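Local coordinates for protein SxtG (Microseira wollei, PDB 6U1R) that acts as an amidinotransferase in saxitoxin biosynthesis, probably carrying the amidino group on a cysteine as a covalent intermediate, at residues A[32-37]-A[326-331]; A[47-52]-A[78-83]; A[57-62]-A[194-199]; A[145-150]-A[240-245]. One frame throughout, in Å; residues are numbered along the deposited sequence.

Contact 1: residues A[32-37]-A[326-331]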
loop_
_atom_site.group_PDB
_atom_site.type_symbol
_atom_site.label_atom_id
_atom_site.label_comp_id
_atom_site.label_asym_id
_atom_site.label_seq_id
_atom_site.Cartn_x
_atom_site.Cartn_y
_atom_site.Cartn_z
ATOM N N ASN A 32 -10.021 2.510 -19.921
ATOM C CA ASN A 32 -11.242 3.310 -19.933
ATOM C C ASN A 32 -12.410 2.382 -19.617
ATOM O O ASN A 32 -12.224 1.185 -19.393
ATOM C CB ASN A 32 -11.393 4.003 -21.289
ATOM C CG ASN A 32 -11.302 3.020 -22.408
ATOM O OD1 ASN A 32 -12.117 2.102 -22.486
ATOM N ND2 ASN A 32 -10.266 3.144 -23.250
ATOM N N GLU A 33 -13.623 2.927 -19.629
ATOM C CA GLU A 33 -14.799 2.169 -19.194
ATOM C C GLU A 33 -15.492 1.398 -20.322
ATOM O O GLU A 33 -16.480 0.714 -20.050
ATOM C CB GLU A 33 -15.823 3.110 -18.532
ATOM C CG GLU A 33 -15.253 4.012 -17.412
ATOM C CD GLU A 33 -14.850 3.266 -16.131
ATOM O OE1 GLU A 33 -15.308 2.123 -15.918
ATOM O OE2 GLU A 33 -14.043 3.837 -15.348
ATOM N N TRP A 34 -15.001 1.467 -21.566
ATOM C CA TRP A 34 -15.805 1.044 -22.714
ATOM C C TRP A 34 -15.104 0.133 -23.717
ATOM O O TRP A 34 -15.807 -0.442 -24.556
ATOM C CB TRP A 34 -16.319 2.265 -23.492
ATOM C CG TRP A 34 -15.210 3.146 -23.971
ATOM C CD1 TRP A 34 -14.396 2.929 -25.055
ATOM C CD2 TRP A 34 -14.773 4.380 -23.381
ATOM N NE1 TRP A 34 -13.485 3.946 -25.170
ATOM C CE2 TRP A 34 -13.695 4.854 -24.163
ATOM C CE3 TRP A 34 -15.194 5.138 -22.280
ATOM C CZ2 TRP A 34 -13.031 6.039 -23.871
ATOM C CZ3 TRP A 34 -14.521 6.312 -21.987
ATOM C CH2 TRP A 34 -13.472 6.761 -22.790
ATOM N N ASP A 35 -13.776 0.038 -23.730
ATOM C CA ASP A 35 -13.139 -0.836 -24.710
ATOM C C ASP A 35 -13.639 -2.273 -24.522
ATOM O O ASP A 35 -14.067 -2.681 -23.431
ATOM C CB ASP A 35 -11.604 -0.781 -24.599
ATOM C CG ASP A 35 -10.977 0.448 -25.252
ATOM O OD1 ASP A 35 -11.595 1.109 -26.123
ATOM O OD2 ASP A 35 -9.808 0.740 -24.906
ATOM N N ALA A 36 -13.589 -3.044 -25.608
ATOM C CA ALA A 36 -14.188 -4.377 -25.652
ATOM C C ALA A 36 -13.754 -5.252 -24.476
ATOM O O ALA A 36 -12.568 -5.563 -24.321
ATOM C CB ALA A 36 -13.821 -5.050 -26.982
ATOM N N LEU A 37 -14.724 -5.674 -23.665
ATOM C CA LEU A 37 -14.444 -6.312 -22.378
ATOM C C LEU A 37 -14.078 -7.777 -22.585
ATOM O O LEU A 37 -14.862 -8.540 -23.163
ATOM C CB LEU A 37 -15.653 -6.181 -21.459
ATOM C CG LEU A 37 -15.517 -6.688 -20.015
ATOM C CD1 LEU A 37 -14.366 -6.005 -19.311
ATOM C CD2 LEU A 37 -16.828 -6.478 -19.259
ATOM N N LEU A 326 -19.974 -3.372 -22.208
ATOM C CA LEU A 326 -19.222 -4.494 -22.755
ATOM C C LEU A 326 -18.377 -4.104 -23.956
ATOM O O LEU A 326 -17.409 -4.809 -24.281
ATOM C CB LEU A 326 -20.185 -5.617 -23.148
ATOM C CG LEU A 326 -21.204 -6.026 -22.086
ATOM C CD1 LEU A 326 -22.024 -7.226 -22.541
ATOM C CD2 LEU A 326 -20.526 -6.294 -20.738
ATOM N N ASP A 327 -18.756 -3.031 -24.639
ATOM C CA ASP A 327 -17.964 -2.348 -25.660
ATOM C C ASP A 327 -18.610 -0.974 -25.801
ATOM O O ASP A 327 -19.362 -0.558 -24.916
ATOM C CB ASP A 327 -17.890 -3.156 -26.969
ATOM C CG ASP A 327 -19.249 -3.517 -27.533
ATOM O OD1 ASP A 327 -20.224 -2.758 -27.336
ATOM O OD2 ASP A 327 -19.331 -4.585 -28.188
ATOM N N GLU A 328 -18.338 -0.274 -26.905
ATOM C CA GLU A 328 -18.888 1.070 -27.059
ATOM C C GLU A 328 -20.401 1.091 -27.271
ATOM O O GLU A 328 -21.006 2.173 -27.211
ATOM C CB GLU A 328 -18.198 1.777 -28.226
ATOM C CG GLU A 328 -16.716 1.961 -27.991
ATOM C CD GLU A 328 -16.018 2.754 -29.073
ATOM O OE1 GLU A 328 -16.713 3.336 -29.938
ATOM O OE2 GLU A 328 -14.767 2.806 -29.043
ATOM N N GLU A 329 -21.026 -0.059 -27.497
ATOM C CA GLU A 329 -22.441 -0.136 -27.841
ATOM C C GLU A 329 -23.264 -0.914 -26.823
ATOM O O GLU A 329 -24.332 -0.449 -26.412
ATOM C CB GLU A 329 -22.569 -0.766 -29.243
ATOM C CG GLU A 329 -23.986 -1.028 -29.694
ATOM C CD GLU A 329 -24.058 -1.661 -31.092
ATOM O OE1 GLU A 329 -23.034 -2.206 -31.559
ATOM O OE2 GLU A 329 -25.142 -1.620 -31.719
ATOM N N ARG A 330 -22.812 -2.103 -26.427
ATOM C CA ARG A 330 -23.581 -2.977 -25.554
ATOM C C ARG A 330 -23.419 -2.547 -24.101
ATOM O O ARG A 330 -22.290 -2.393 -23.617
ATOM C CB ARG A 330 -23.122 -4.426 -25.711
ATOM C CG ARG A 330 -23.491 -5.088 -27.064
ATOM C CD ARG A 330 -22.885 -6.497 -27.163
ATOM N NE ARG A 330 -21.423 -6.460 -27.193
ATOM C CZ ARG A 330 -20.609 -7.470 -26.873
ATOM N NH1 ARG A 330 -21.093 -8.631 -26.459
ATOM N NH2 ARG A 330 -19.289 -7.311 -26.951
ATOM N N VAL A 331 -24.540 -2.367 -23.414
ATOM C CA VAL A 331 -24.563 -1.837 -22.048
ATOM C C VAL A 331 -25.547 -2.645 -21.208
ATOM O O VAL A 331 -26.703 -2.828 -21.600
ATOM C CB VAL A 331 -24.925 -0.331 -22.036
ATOM C CG1 VAL A 331 -26.200 -0.041 -22.808
ATOM C CG2 VAL A 331 -25.024 0.191 -20.604
HETATM O O HOH W 1 -13.265 0.786 -28.121
#

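Contact 2: residues A[47-52]-A[78-83]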
loop_
_atom_site.group_PDB
_atom_site.type_symbol
_atom_site.label_atom_id
_atom_site.label_comp_id
_atom_site.label_asym_id
_atom_site.label_seq_id
_atom_site.Cartn_x
_atom_site.Cartn_y
_atom_site.Cartn_z
ATOM N N GLY A 47 -21.162 -14.575 2.834
ATOM C CA GLY A 47 -20.493 -14.186 4.068
ATOM C C GLY A 47 -20.543 -12.711 4.378
ATOM O O GLY A 47 -19.829 -12.257 5.282
ATOM N N ALA A 48 -21.365 -11.960 3.648
ATOM C CA ALA A 48 -21.405 -10.506 3.737
ATOM C C ALA A 48 -21.920 -10.036 5.100
ATOM O O ALA A 48 -22.842 -10.623 5.670
ATOM C CB ALA A 48 -22.285 -9.947 2.617
ATOM N N MET A 49 -21.295 -8.973 5.615
ATOM C CA MET A 49 -21.633 -8.322 6.875
ATOM C C MET A 49 -22.157 -6.923 6.594
ATOM O O MET A 49 -21.657 -6.240 5.701
ATOM C CB MET A 49 -20.404 -8.218 7.792
ATOM C CG MET A 49 -19.675 -9.544 8.016
ATOM S SD MET A 49 -20.651 -10.733 8.952
ATOM C CE MET A 49 -20.758 -9.911 10.527
ATOM N N LEU A 50 -23.156 -6.489 7.360
ATOM C CA LEU A 50 -23.739 -5.176 7.130
ATOM C C LEU A 50 -22.685 -4.070 7.270
ATOM O O LEU A 50 -21.726 -4.200 8.045
ATOM C CB LEU A 50 -24.878 -4.921 8.119
ATOM C CG LEU A 50 -26.149 -5.760 8.004
ATOM C CD1 LEU A 50 -27.124 -5.364 9.130
ATOM C CD2 LEU A 50 -26.792 -5.576 6.624
ATOM N N PRO A 51 -22.856 -2.960 6.543
ATOM C CA PRO A 51 -22.009 -1.786 6.762
ATOM C C PRO A 51 -22.105 -1.318 8.204
ATOM O O PRO A 51 -23.151 -1.446 8.845
ATOM C CB PRO A 51 -22.603 -0.733 5.812
ATOM C CG PRO A 51 -23.450 -1.463 4.876
ATOM C CD PRO A 51 -23.937 -2.687 5.587
ATOM N N ALA A 52 -21.018 -0.730 8.689
ATOM C CA ALA A 52 -20.991 -0.112 10.006
ATOM C C ALA A 52 -21.445 1.337 9.920
ATOM O O ALA A 52 -21.075 2.068 8.989
ATOM C CB ALA A 52 -19.585 -0.169 10.599
ATOM N N GLY A 78 -20.137 -6.311 12.841
ATOM C CA GLY A 78 -20.409 -7.506 13.613
ATOM C C GLY A 78 -21.767 -8.129 13.385
ATOM O O GLY A 78 -22.087 -9.135 14.040
ATOM N N ILE A 79 -22.561 -7.595 12.464
ATOM C CA ILE A 79 -23.905 -8.082 12.178
ATOM C C ILE A 79 -23.916 -8.620 10.749
ATOM O O ILE A 79 -23.634 -7.871 9.809
ATOM C CB ILE A 79 -24.965 -6.980 12.333
ATOM C CG1 ILE A 79 -24.860 -6.286 13.700
ATOM C CG2 ILE A 79 -26.376 -7.564 12.109
ATOM C CD1 ILE A 79 -25.180 -7.197 14.875
ATOM N N PRO A 80 -24.290 -9.881 10.510
ATOM C CA PRO A 80 -24.347 -10.375 9.124
ATOM C C PRO A 80 -25.549 -9.824 8.365
ATOM O O PRO A 80 -26.568 -9.443 8.939
ATOM C CB PRO A 80 -24.457 -11.895 9.299
ATOM C CG PRO A 80 -25.231 -12.043 10.582
ATOM C CD PRO A 80 -24.690 -10.922 11.474
ATOM N N TYR A 81 -25.422 -9.787 7.039
ATOM C CA TYR A 81 -26.611 -9.630 6.216
ATOM C C TYR A 81 -27.559 -10.794 6.489
ATOM O O TYR A 81 -27.100 -11.924 6.713
ATOM C CB TYR A 81 -26.265 -9.610 4.723
ATOM C CG TYR A 81 -25.912 -8.249 4.169
ATOM C CD1 TYR A 81 -24.625 -7.758 4.274
ATOM C CD2 TYR A 81 -26.875 -7.455 3.533
ATOM C CE1 TYR A 81 -24.290 -6.512 3.772
ATOM C CE2 TYR A 81 -26.551 -6.210 3.024
ATOM C CZ TYR A 81 -25.247 -5.741 3.139
ATOM O OH TYR A 81 -24.890 -4.508 2.645
ATOM N N PRO A 82 -28.871 -10.573 6.458
ATOM C CA PRO A 82 -29.804 -11.698 6.562
ATOM C C PRO A 82 -29.517 -12.742 5.498
ATOM O O PRO A 82 -29.273 -12.403 4.328
ATOM C CB PRO A 82 -31.171 -11.039 6.353
ATOM C CG PRO A 82 -30.984 -9.662 6.855
ATOM C CD PRO A 82 -29.580 -9.278 6.480
ATOM N N PRO A 83 -29.521 -14.025 5.861
ATOM C CA PRO A 83 -29.185 -15.058 4.869
ATOM C C PRO A 83 -30.083 -15.028 3.650
ATOM O O PRO A 83 -29.622 -15.311 2.538
ATOM C CB PRO A 83 -29.358 -16.364 5.655
ATOM C CG PRO A 83 -29.194 -15.991 7.059
ATOM C CD PRO A 83 -29.688 -14.589 7.213
HETATM O O HOH W 2 -22.245 -5.509 10.325
#

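Contact 3: residues A[57-62]-A[194-199]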
loop_
_atom_site.group_PDB
_atom_site.type_symbol
_atom_site.label_atom_id
_atom_site.label_comp_id
_atom_site.label_asym_id
_atom_site.label_seq_id
_atom_site.Cartn_x
_atom_site.Cartn_y
_atom_site.Cartn_z
ATOM N N ASN A 57 -20.589 5.840 7.402
ATOM C CA ASN A 57 -21.735 5.509 6.564
ATOM C C ASN A 57 -23.021 6.184 7.015
ATOM O O ASN A 57 -23.941 6.339 6.206
ATOM C CB ASN A 57 -21.890 4.009 6.506
ATOM C CG ASN A 57 -20.738 3.377 5.769
ATOM O OD1 ASN A 57 -20.269 3.932 4.767
ATOM N ND2 ASN A 57 -20.229 2.270 6.281
ATOM N N LYS A 58 -23.114 6.614 8.262
ATOM C CA LYS A 58 -24.320 7.341 8.639
ATOM C C LYS A 58 -24.516 8.596 7.790
ATOM O O LYS A 58 -25.642 9.089 7.677
ATOM C CB LYS A 58 -24.292 7.699 10.124
ATOM C CG LYS A 58 -23.286 8.746 10.528
ATOM C CD LYS A 58 -23.289 8.856 12.052
ATOM C CE LYS A 58 -22.406 9.973 12.565
ATOM N NZ LYS A 58 -22.611 10.130 14.052
ATOM N N TRP A 59 -23.460 9.105 7.164
ATOM C CA TRP A 59 -23.564 10.315 6.357
ATOM C C TRP A 59 -23.928 10.027 4.902
ATOM O O TRP A 59 -23.991 10.962 4.091
ATOM C CB TRP A 59 -22.255 11.111 6.455
ATOM C CG TRP A 59 -21.988 11.536 7.876
ATOM C CD1 TRP A 59 -20.999 11.095 8.690
ATOM C CD2 TRP A 59 -22.769 12.461 8.653
ATOM N NE1 TRP A 59 -21.107 11.687 9.934
ATOM C CE2 TRP A 59 -22.179 12.537 9.932
ATOM C CE3 TRP A 59 -23.901 13.238 8.385
ATOM C CZ2 TRP A 59 -22.684 13.359 10.945
ATOM C CZ3 TRP A 59 -24.405 14.056 9.394
ATOM C CH2 TRP A 59 -23.791 14.110 10.657
ATOM N N THR A 60 -24.185 8.771 4.555
ATOM C CA THR A 60 -24.767 8.438 3.268
ATOM C C THR A 60 -26.285 8.420 3.321
ATOM O O THR A 60 -26.919 8.010 2.345
ATOM C CB THR A 60 -24.249 7.083 2.780
ATOM O OG1 THR A 60 -24.669 6.034 3.670
ATOM C CG2 THR A 60 -22.747 7.105 2.708
ATOM N N PHE A 61 -26.883 8.873 4.428
ATOM C CA PHE A 61 -28.328 8.887 4.569
ATOM C C PHE A 61 -28.827 10.318 4.725
ATOM O O PHE A 61 -28.302 11.057 5.564
ATOM C CB PHE A 61 -28.763 8.060 5.792
ATOM C CG PHE A 61 -28.412 6.605 5.691
ATOM C CD1 PHE A 61 -29.261 5.730 5.046
ATOM C CD2 PHE A 61 -27.231 6.108 6.233
ATOM C CE1 PHE A 61 -28.947 4.383 4.945
ATOM C CE2 PHE A 61 -26.911 4.754 6.127
ATOM C CZ PHE A 61 -27.771 3.901 5.488
ATOM N N PRO A 62 -29.841 10.742 3.978
ATOM C CA PRO A 62 -30.487 12.014 4.316
ATOM C C PRO A 62 -31.096 11.905 5.706
ATOM O O PRO A 62 -31.476 10.820 6.151
ATOM C CB PRO A 62 -31.553 12.186 3.227
ATOM C CG PRO A 62 -31.835 10.797 2.741
ATOM C CD PRO A 62 -30.547 10.025 2.900
ATOM N N PHE A 194 -19.226 16.924 12.297
ATOM C CA PHE A 194 -19.760 17.137 10.961
ATOM C C PHE A 194 -21.275 17.319 10.993
ATOM O O PHE A 194 -21.981 16.656 11.756
ATOM C CB PHE A 194 -19.410 15.966 10.036
ATOM C CG PHE A 194 -19.930 16.141 8.636
ATOM C CD1 PHE A 194 -19.216 16.892 7.716
ATOM C CD2 PHE A 194 -21.140 15.578 8.245
ATOM C CE1 PHE A 194 -19.688 17.069 6.423
ATOM C CE2 PHE A 194 -21.617 15.751 6.953
ATOM C CZ PHE A 194 -20.900 16.503 6.045
ATOM N N GLN A 195 -21.765 18.227 10.148
ATOM C CA GLN A 195 -23.179 18.361 9.826
ATOM C C GLN A 195 -23.295 18.665 8.338
ATOM O O GLN A 195 -22.446 19.356 7.768
ATOM C CB GLN A 195 -23.869 19.492 10.628
ATOM C CG GLN A 195 -23.777 19.358 12.130
ATOM C CD GLN A 195 -24.532 18.161 12.682
ATOM O OE1 GLN A 195 -25.354 17.545 11.999
ATOM N NE2 GLN A 195 -24.256 17.827 13.932
ATOM N N PHE A 196 -24.351 18.157 7.707
ATOM C CA PHE A 196 -24.550 18.456 6.296
ATOM C C PHE A 196 -24.559 19.971 6.094
ATOM O O PHE A 196 -25.102 20.699 6.935
ATOM C CB PHE A 196 -25.865 17.862 5.787
ATOM C CG PHE A 196 -25.873 16.352 5.688
ATOM C CD1 PHE A 196 -24.963 15.674 4.889
ATOM C CD2 PHE A 196 -26.829 15.618 6.367
ATOM C CE1 PHE A 196 -24.996 14.276 4.801
ATOM C CE2 PHE A 196 -26.873 14.234 6.271
ATOM C CZ PHE A 196 -25.950 13.564 5.486
ATOM N N PRO A 197 -23.963 20.481 5.017
ATOM C CA PRO A 197 -24.075 21.914 4.713
ATOM C C PRO A 197 -25.516 22.342 4.472
ATOM O O PRO A 197 -26.388 21.537 4.146
ATOM C CB PRO A 197 -23.246 22.079 3.432
ATOM C CG PRO A 197 -22.414 20.867 3.309
ATOM C CD PRO A 197 -23.073 19.774 4.079
ATOM N N GLN A 198 -25.753 23.648 4.599
ATOM C CA GLN A 198 -27.029 24.222 4.189
ATOM C C GLN A 198 -27.123 24.278 2.663
ATOM O O GLN A 198 -26.136 24.105 1.941
ATOM C CB GLN A 198 -27.207 25.617 4.778
ATOM C CG GLN A 198 -27.346 25.625 6.282
ATOM C CD GLN A 198 -28.530 24.805 6.743
ATOM O OE1 GLN A 198 -29.549 24.728 6.053
ATOM N NE2 GLN A 198 -28.399 24.173 7.904
ATOM N N THR A 199 -28.340 24.530 2.170
ATOM C CA THR A 199 -28.578 24.481 0.727
ATOM C C THR A 199 -27.662 25.444 -0.018
ATOM O O THR A 199 -27.170 25.127 -1.109
ATOM C CB THR A 199 -30.043 24.796 0.418
ATOM O OG1 THR A 199 -30.396 26.065 0.984
ATOM C CG2 THR A 199 -30.949 23.715 0.986
#

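Contact 4: residues A[145-150]-A[240-245]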
loop_
_atom_site.group_PDB
_atom_site.type_symbol
_atom_site.label_atom_id
_atom_site.label_comp_id
_atom_site.label_asym_id
_atom_site.label_seq_id
_atom_site.Cartn_x
_atom_site.Cartn_y
_atom_site.Cartn_z
ATOM N N GLU A 145 -1.667 -1.889 -14.627
ATOM C CA GLU A 145 -1.419 -1.791 -13.191
ATOM C C GLU A 145 -2.715 -1.893 -12.398
ATOM O O GLU A 145 -3.703 -1.213 -12.727
ATOM C CB GLU A 145 -0.730 -0.465 -12.866
ATOM C CG GLU A 145 -0.402 -0.265 -11.394
ATOM C CD GLU A 145 0.237 1.078 -11.104
ATOM O OE1 GLU A 145 0.158 1.981 -11.960
ATOM O OE2 GLU A 145 0.822 1.239 -10.013
ATOM N N ILE A 146 -2.693 -2.709 -11.337
ATOM C CA ILE A 146 -3.755 -2.735 -10.324
ATOM C C ILE A 146 -3.251 -1.996 -9.076
ATOM O O ILE A 146 -2.170 -2.301 -8.557
ATOM C CB ILE A 146 -4.182 -4.179 -10.008
ATOM C CG1 ILE A 146 -4.730 -4.828 -11.287
ATOM C CG2 ILE A 146 -5.234 -4.209 -8.897
ATOM C CD1 ILE A 146 -5.196 -6.212 -11.151
ATOM N N ILE A 147 -4.003 -0.986 -8.622
ATOM C CA ILE A 147 -3.651 -0.164 -7.460
ATOM C C ILE A 147 -4.644 -0.443 -6.338
ATOM O O ILE A 147 -5.862 -0.284 -6.519
ATOM C CB ILE A 147 -3.658 1.339 -7.807
ATOM C CG1 ILE A 147 -2.757 1.628 -9.009
ATOM C CG2 ILE A 147 -3.218 2.174 -6.594
ATOM C CD1 ILE A 147 -2.906 3.035 -9.563
ATOM N N GLU A 148 -4.128 -0.817 -5.162
ATOM C CA GLU A 148 -4.978 -0.996 -3.989
ATOM C C GLU A 148 -5.205 0.352 -3.315
ATOM O O GLU A 148 -4.248 1.033 -2.912
ATOM C CB GLU A 148 -4.371 -2.003 -3.010
ATOM C CG GLU A 148 -4.015 -3.347 -3.685
ATOM C CD GLU A 148 -3.836 -4.518 -2.728
ATOM O OE1 GLU A 148 -3.939 -4.327 -1.493
ATOM O OE2 GLU A 148 -3.581 -5.643 -3.228
ATOM N N ALA A 149 -6.474 0.718 -3.190
ATOM C CA ALA A 149 -6.877 2.010 -2.662
ATOM C C ALA A 149 -6.616 2.119 -1.159
ATOM O O ALA A 149 -6.781 1.145 -0.411
ATOM C CB ALA A 149 -8.354 2.238 -2.926
ATOM N N PRO A 150 -6.262 3.318 -0.682
ATOM C CA PRO A 150 -6.152 3.543 0.769
ATOM C C PRO A 150 -7.500 3.944 1.343
ATOM O O PRO A 150 -7.817 5.133 1.395
ATOM C CB PRO A 150 -5.130 4.680 0.862
ATOM C CG PRO A 150 -5.385 5.501 -0.408
ATOM C CD PRO A 150 -5.902 4.520 -1.458
ATOM N N GLU A 240 -4.535 13.957 -4.529
ATOM C CA GLU A 240 -3.165 14.402 -4.795
ATOM C C GLU A 240 -2.215 13.217 -4.895
ATOM O O GLU A 240 -1.305 13.195 -5.746
ATOM C CB GLU A 240 -2.692 15.366 -3.691
ATOM C CG GLU A 240 -1.348 16.049 -3.991
ATOM C CD GLU A 240 -0.763 16.865 -2.833
ATOM O OE1 GLU A 240 -1.290 16.825 -1.694
ATOM O OE2 GLU A 240 0.255 17.551 -3.071
ATOM N N TRP A 241 -2.418 12.206 -4.041
ATOM C CA TRP A 241 -1.595 11.008 -4.103
ATOM C C TRP A 241 -1.767 10.311 -5.446
ATOM O O TRP A 241 -0.781 9.914 -6.089
ATOM C CB TRP A 241 -1.922 10.036 -2.952
ATOM C CG TRP A 241 -0.962 8.894 -2.974
ATOM C CD1 TRP A 241 0.221 8.804 -2.282
ATOM C CD2 TRP A 241 -1.053 7.697 -3.774
ATOM N NE1 TRP A 241 0.872 7.630 -2.611
ATOM C CE2 TRP A 241 0.111 6.935 -3.522
ATOM C CE3 TRP A 241 -2.008 7.199 -4.678
ATOM C CZ2 TRP A 241 0.343 5.698 -4.141
ATOM C CZ3 TRP A 241 -1.771 5.978 -5.295
ATOM C CH2 TRP A 241 -0.603 5.241 -5.021
ATOM N N LEU A 242 -3.012 10.152 -5.899
ATOM C CA LEU A 242 -3.223 9.444 -7.161
ATOM C C LEU A 242 -2.687 10.249 -8.334
ATOM O O LEU A 242 -2.121 9.680 -9.275
ATOM C CB LEU A 242 -4.698 9.132 -7.363
ATOM C CG LEU A 242 -5.052 8.289 -8.598
ATOM C CD1 LEU A 242 -4.403 6.911 -8.499
ATOM C CD2 LEU A 242 -6.562 8.188 -8.728
ATOM N N GLN A 243 -2.851 11.576 -8.307
ATOM C CA GLN A 243 -2.302 12.375 -9.399
ATOM C C GLN A 243 -0.785 12.260 -9.447
ATOM O O GLN A 243 -0.210 12.147 -10.536
ATOM C CB GLN A 243 -2.730 13.842 -9.285
ATOM C CG GLN A 243 -2.163 14.765 -10.407
ATOM C CD GLN A 243 -2.614 14.386 -11.829
ATOM O OE1 GLN A 243 -3.572 14.972 -12.368
ATOM N NE2 GLN A 243 -1.899 13.430 -12.455
ATOM N N ARG A 244 -0.118 12.241 -8.293
ATOM C CA ARG A 244 1.336 12.107 -8.331
ATOM C C ARG A 244 1.747 10.726 -8.817
ATOM O O ARG A 244 2.694 10.592 -9.601
ATOM C CB ARG A 244 1.961 12.369 -6.971
ATOM C CG ARG A 244 3.497 12.161 -7.053
ATOM C CD ARG A 244 4.268 12.913 -6.027
ATOM N NE ARG A 244 3.864 14.316 -5.953
ATOM C CZ ARG A 244 3.868 15.027 -4.834
ATOM N NH1 ARG A 244 4.264 14.478 -3.689
ATOM N NH2 ARG A 244 3.466 16.298 -4.859
ATOM N N HIS A 245 1.063 9.683 -8.346
ATOM C CA HIS A 245 1.395 8.330 -8.778
ATOM C C HIS A 245 1.264 8.174 -10.289
ATOM O O HIS A 245 2.066 7.454 -10.914
ATOM C CB HIS A 245 0.500 7.327 -8.051
ATOM C CG HIS A 245 0.886 5.905 -8.292
ATOM N ND1 HIS A 245 2.031 5.345 -7.762
ATOM C CD2 HIS A 245 0.289 4.932 -9.019
ATOM C CE1 HIS A 245 2.113 4.081 -8.147
ATOM N NE2 HIS A 245 1.066 3.805 -8.904
#

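Contact 1: residues A[32-37]-A[326-331]
Leu326 O accepts one hydrogen bond from the facing segment and is approached by a C-H as well. Leu37 N gives the bond, 2.9 Å long, with an angle of 163° at the hydrogen. The CA-H of Ala36 makes the weaker C-H...O contact. Asn32 and Asp327 each head an Asx turn. The fold is probably the five-fold alpha/beta propeller of the amidinotransferases. The contact joins the loop entering strand 37-42 to the turn between strands 324-325 and 330-334. In that turn, Asp327 OD1 accepts from Glu329 N and Arg330 N, both at 2.8 Å. Asp327 OD2 takes Arg330 NE and NH2 from one face of the carboxylate in a side-on salt bridge, each at 3.0 Å. Four bonds therefore fix the rotation of Asp327, and Arg330 NH1 has a second partner in Glu103. Within 32-37, Asn32 OD1 accepts from Trp34 N and Asp35 N and lies over one face of the Trp34 ring. The indole CG of Trp34 is set between backbone N and carbonyl carbon (chi1 58°), which brings CD1 to 3.9 Å from Glu328 CG. A water donates to both Asp35 OD1, at 2.6 Å, and Glu328 OE2, at 2.7 Å, and so links two like charges.

Contact 2: residues A[47-52]-A[78-83]
The Tyr81 ring has Leu50 CD2 over the centre of one face. This is a CH-pi contact, with CD2 3.5 Å from the ring centroid and 7° off the normal. At the ring edge Met49 O lies 3.3 Å from Tyr81 CE1. Phe362 stacks on the same ring, and Tyr81 OH bonds to Pro361 O. Ala48 CB packs on Tyr81 CD1 at 3.6 Å. The backbones meet in a single beta bridge between Met49 and Pro80. Its two hydrogen bonds run from Tyr81 N to Ala48 O, 3.0 Å, and from Leu50 N to Ile79 O, 2.9 Å. The bridge ties the loop before helix 53-57 to the one leading into helix 83-102, where Pro82 holds the N-cap position. The Met49 chain bends at chi2 and chi3 (-67° and -66°). The two bends fold the chain back on the facing segment, with CE 3.4 Å from Ile79 C and SD against Pro80. A water beside the bridge lies 2.7 Å from Leu50 O and accepts from Ile79 N at 3.0 Å.

Contact 3: residues A[57-62]-A[194-199]
Trp59 and Phe194 make the tight part of this contact. The edge of Phe194 points into the indole face, and its CD2 sits over the centre of the ring system, 3.5 Å from Trp59 CD2. The two planes stand at 76°. Lys58 CG lies over the opposite indole face, nearer the rim. Trp59 is itself an edge to its other partner: its CE3 meets the face of Phe196, 3.6 Å from CZ, with planes at 86°. The three side chains form an aromatic cluster of two T-shaped pairs, with Trp59 as face in one and edge in the other. The cluster joins the 3-10 turn after helix 53-57 to the long loop between strands 176-179 and 219-222. Within the turn, Asn57 O takes both Thr60 N, 2.9 Å, and Thr60 OG1, 2.7 Å. No hydrogen bond crosses between the segments. Backbone oxygens approach ring carbons instead: Phe194 O is 3.3 Å from Trp59 CH2, and Phe61 O is 3.4 Å from Phe196 CZ at the ring edge. Phe194 is buried, and its ring also meets that of His232. The other side is looser. Gln195 is exposed, and its chain bends at chi2 to bring OE1 only to 4.0 Å from Trp59 CH2. Its backbone O accepts a hydrogen bond from Arg204 NH2.

Contact 4: residues A[145-150]-A[240-245]
His245 NE2 donates to Glu145 OE2 at 2.8 Å, and the bond is nearly straight at 170°. The oxygen lies in the imidazole plane, while NE2 meets it on the syn side, tilted 22° from the carboxylate plane. Ring and carboxylate planes are turned 47° apart. Beside this bond Ile147 CD1 touches His245 CD2 at 3.8 Å, and Ile147 CG2 reaches Trp241 CZ3 at 4.3 Å. One helical turn back, Trp241 places CH2 over a face of the His245 ring, toward its rim. The Glu145 chain is fully extended, with CG anti to the backbone N, and reaches from the strand toward the helix, where His245 meets it from the opposite direction. Strand 145-148 and helix 240-245 run nearly antiparallel, their axes 12.2 Å apart, in a helix-on-sheet packing. Thr178 of the adjoining strand also bonds Glu145 OE2. Trp241 NE1 bonds Trp177 O of the second subunit, so the helix also lies at the dimer interface. The carboxylate at NE2 probably raises the basicity of His245 and would stabilise a protonated ring.

In the fold
Contacts 2, 3 and 4 are all nested inside the long chain loop closed by contact 1. Contact 1 lies across the chain's centre from contacts 2 and 3, with centres 33 and 35 Å away. Contacts 2 and 3 touch: Ala52 O is 2.8 Å from Asn57 ND2, a probable hydrogen bond. Their segments alternate along the chain, as do those of contacts 3 and 4, whose nearest atoms are about 13 Å apart. Two contacts approach the predicted active site. The side chain of Pro51 in contact 2 is about 10 Å from that of His264, and Leu242 in contact 4 is about 10 Å from Asp215, side chain to side chain. Contacts 1 and 3 lie away from it.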